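Local coordinates for 16S rRNA methylase (Uncultured bacterium, PDB 7JLZ), which probably methylates N1 of adenine 1408 in the 16S rRNA of the 30S ribosomal subunit, a modification linked to aminoglycoside resistance, at residues Y38-A43 / S65-K70. Numbering follows the deposited sequence.
Sequences YVYKNA and SRKSQK. With SO4 (sulfate ion), chain B.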
loop_
_atom_site.group_PDB
_atom_site.type_symbol
_atom_site.label_atom_id
_atom_site.label_comp_id
_atom_site.label_asym_id
_atom_site.label_seq_id
_atom_site.Cartn_x
_atom_site.Cartn_y
_atom_site.Cartn_z
ATOM N N TYR A 38 5.286 3.623 -7.278
ATOM C CA TYR A 38 5.330 2.193 -6.981
ATOM C C TYR A 38 4.363 1.416 -7.861
ATOM O O TYR A 38 4.682 0.317 -8.339
ATOM C CB TYR A 38 4.996 1.988 -5.506
ATOM C CG TYR A 38 5.196 0.583 -4.957
ATOM C CD1 TYR A 38 6.452 0.165 -4.548
ATOM C CD2 TYR A 38 4.131 -0.292 -4.801
ATOM C CE1 TYR A 38 6.660 -1.077 -4.027
ATOM C CE2 TYR A 38 4.327 -1.561 -4.272
ATOM C CZ TYR A 38 5.600 -1.944 -3.889
ATOM O OH TYR A 38 5.825 -3.191 -3.363
ATOM N N VAL A 39 3.181 1.984 -8.090
ATOM C CA VAL A 39 2.176 1.323 -8.922
ATOM C C VAL A 39 2.687 1.188 -10.351
ATOM O O VAL A 39 2.656 0.102 -10.946
ATOM C CB VAL A 39 0.860 2.113 -8.871
ATOM C CG1 VAL A 39 -0.145 1.527 -9.879
ATOM C CG2 VAL A 39 0.293 2.084 -7.441
ATOM N N TYR A 40 3.184 2.293 -10.910
ATOM C CA TYR A 40 3.706 2.304 -12.275
ATOM C C TYR A 40 4.879 1.341 -12.438
ATOM O O TYR A 40 4.921 0.542 -13.380
ATOM C CB TYR A 40 4.126 3.734 -12.617
ATOM C CG TYR A 40 4.996 3.918 -13.845
ATOM C CD1 TYR A 40 4.436 4.078 -15.105
ATOM C CD2 TYR A 40 6.381 4.009 -13.731
ATOM C CE1 TYR A 40 5.246 4.279 -16.227
ATOM C CE2 TYR A 40 7.184 4.215 -14.839
ATOM C CZ TYR A 40 6.610 4.349 -16.081
ATOM O OH TYR A 40 7.410 4.555 -17.185
ATOM N N LYS A 41 5.858 1.424 -11.539
ATOM C CA LYS A 41 7.042 0.590 -11.673
ATOM C C LYS A 41 6.684 -0.886 -11.580
ATOM O O LYS A 41 7.169 -1.703 -12.370
ATOM C CB LYS A 41 8.061 0.980 -10.606
ATOM C CG LYS A 41 8.627 2.382 -10.799
ATOM C CD LYS A 41 9.614 2.440 -11.969
ATOM C CE LYS A 41 10.321 3.795 -12.069
ATOM N NZ LYS A 41 11.390 3.805 -13.127
ATOM N N ASN A 42 5.806 -1.246 -10.642
ATOM C CA ASN A 42 5.476 -2.655 -10.479
ATOM C C ASN A 42 4.589 -3.159 -11.611
ATOM O O ASN A 42 4.777 -4.287 -12.089
ATOM C CB ASN A 42 4.848 -2.889 -9.105
ATOM C CG ASN A 42 5.905 -3.083 -8.029
ATOM O OD1 ASN A 42 6.136 -2.210 -7.199
ATOM N ND2 ASN A 42 6.569 -4.232 -8.058
ATOM N N ALA A 43 3.659 -2.327 -12.092
ATOM C CA ALA A 43 2.841 -2.710 -13.243
ATOM C C ALA A 43 3.696 -3.024 -14.468
ATOM O O ALA A 43 3.468 -4.020 -15.163
ATOM C CB ALA A 43 1.838 -1.603 -13.566
ATOM N N SER A 65 -0.371 8.645 -13.242
ATOM C CA SER A 65 -1.538 8.151 -13.969
ATOM C C SER A 65 -1.484 8.581 -15.428
ATOM O O SER A 65 -1.910 7.834 -16.318
ATOM C CB SER A 65 -2.838 8.624 -13.310
ATOM O OG SER A 65 -2.884 10.039 -13.193
ATOM N N ARG A 66 -0.961 9.784 -15.691
ATOM C CA ARG A 66 -0.797 10.238 -17.068
ATOM C C ARG A 66 0.291 9.435 -17.773
ATOM O O ARG A 66 0.109 9.006 -18.918
ATOM C CB ARG A 66 -0.481 11.734 -17.089
ATOM C CG ARG A 66 -0.265 12.299 -18.479
ATOM C CD ARG A 66 0.372 13.686 -18.430
ATOM N NE ARG A 66 -0.458 14.656 -17.718
ATOM C CZ ARG A 66 -0.114 15.245 -16.576
ATOM N NH1 ARG A 66 1.052 14.975 -16.000
ATOM N NH2 ARG A 66 -0.938 16.126 -16.020
ATOM N N LYS A 67 1.429 9.220 -17.102
ATOM C CA LYS A 67 2.485 8.380 -17.670
ATOM C C LYS A 67 1.961 6.995 -18.013
ATOM O O LYS A 67 2.244 6.459 -19.089
ATOM C CB LYS A 67 3.658 8.251 -16.695
ATOM C CG LYS A 67 4.700 9.329 -16.792
ATOM C CD LYS A 67 5.858 9.071 -15.828
ATOM C CE LYS A 67 6.649 7.831 -16.206
ATOM N NZ LYS A 67 7.589 8.049 -17.347
ATOM N N SER A 68 1.220 6.386 -17.084
ATOM C CA SER A 68 0.705 5.040 -17.299
ATOM C C SER A 68 -0.222 4.992 -18.504
ATOM O O SER A 68 -0.180 4.045 -19.296
ATOM C CB SER A 68 -0.022 4.556 -16.041
ATOM O OG SER A 68 0.850 4.597 -14.928
ATOM N N GLN A 69 -1.071 6.008 -18.658
ATOM C CA GLN A 69 -2.003 6.008 -19.775
ATOM C C GLN A 69 -1.271 6.242 -21.087
ATOM O O GLN A 69 -1.538 5.563 -22.085
ATOM C CB GLN A 69 -3.079 7.065 -19.557
ATOM C CG GLN A 69 -4.130 7.092 -20.640
ATOM C CD GLN A 69 -4.427 8.497 -21.107
ATOM O OE1 GLN A 69 -3.537 9.201 -21.589
ATOM N NE2 GLN A 69 -5.678 8.921 -20.959
ATOM N N LYS A 70 -0.321 7.181 -21.090
ATOM C CA LYS A 70 0.431 7.467 -22.305
ATOM C C LYS A 70 1.275 6.272 -22.721
ATOM O O LYS A 70 1.346 5.939 -23.909
ATOM C CB LYS A 70 1.311 8.702 -22.100
HETATM S S SO4 B . -3.745 15.953 -18.743
HETATM O O1 SO4 B . -2.881 16.724 -17.893
HETATM O O2 SO4 B . -2.976 14.944 -19.421
HETATM O O3 SO4 B . -4.360 16.818 -19.714
HETATM O O4 SO4 B . -4.765 15.324 -17.947
#
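Y40 fills the gap between the two helices, its ring wedged against S68 at one end and K67 at the other. Y40 and S68 form the buried part, with their CA atoms 6.5 Å apart. Serine suits this place because it is small: its OG sits at the ring edge, 3.6 Å from Y40 CD1, while hydrogen bonds to Y64 O, one turn back in its own helix, and to Y78 OH satisfy this buried hydroxyl. Y40 holds CG anti to its own N (chi1 166°), which carries the ring across to the other helix.

On the solvent side, partly exposed K67 edges the contact with an equally close approach. Its chain turns twice near the end (chi3 66°, chi4 78°), runs roughly perpendicular to the tyrosine side chain and lays CE obliquely 3.5 Å from Y40 CZ. Lysine serves here through its methylenes, while NZ forms salt bridges with E71 and a bound sulfate. Y40 OH also hydrogen-bonds to E71, so one carboxylate ties both side-chain ends. Exposed R66 binds a different sulfate, probably from the crystallisation liquor, edge-on (NH2 2.8 Å from sulfate O1); its NH2 also salt-bridges E62.

Helices 37-45 and 58-70, which follow strands 26-31 and 49-55 of the class I (Rossmann-like) methyltransferase fold, thus pack side by side on its sheet, V39 and A43 resting on F51, Y40 and S65 against Y78 of edge strand 76-80.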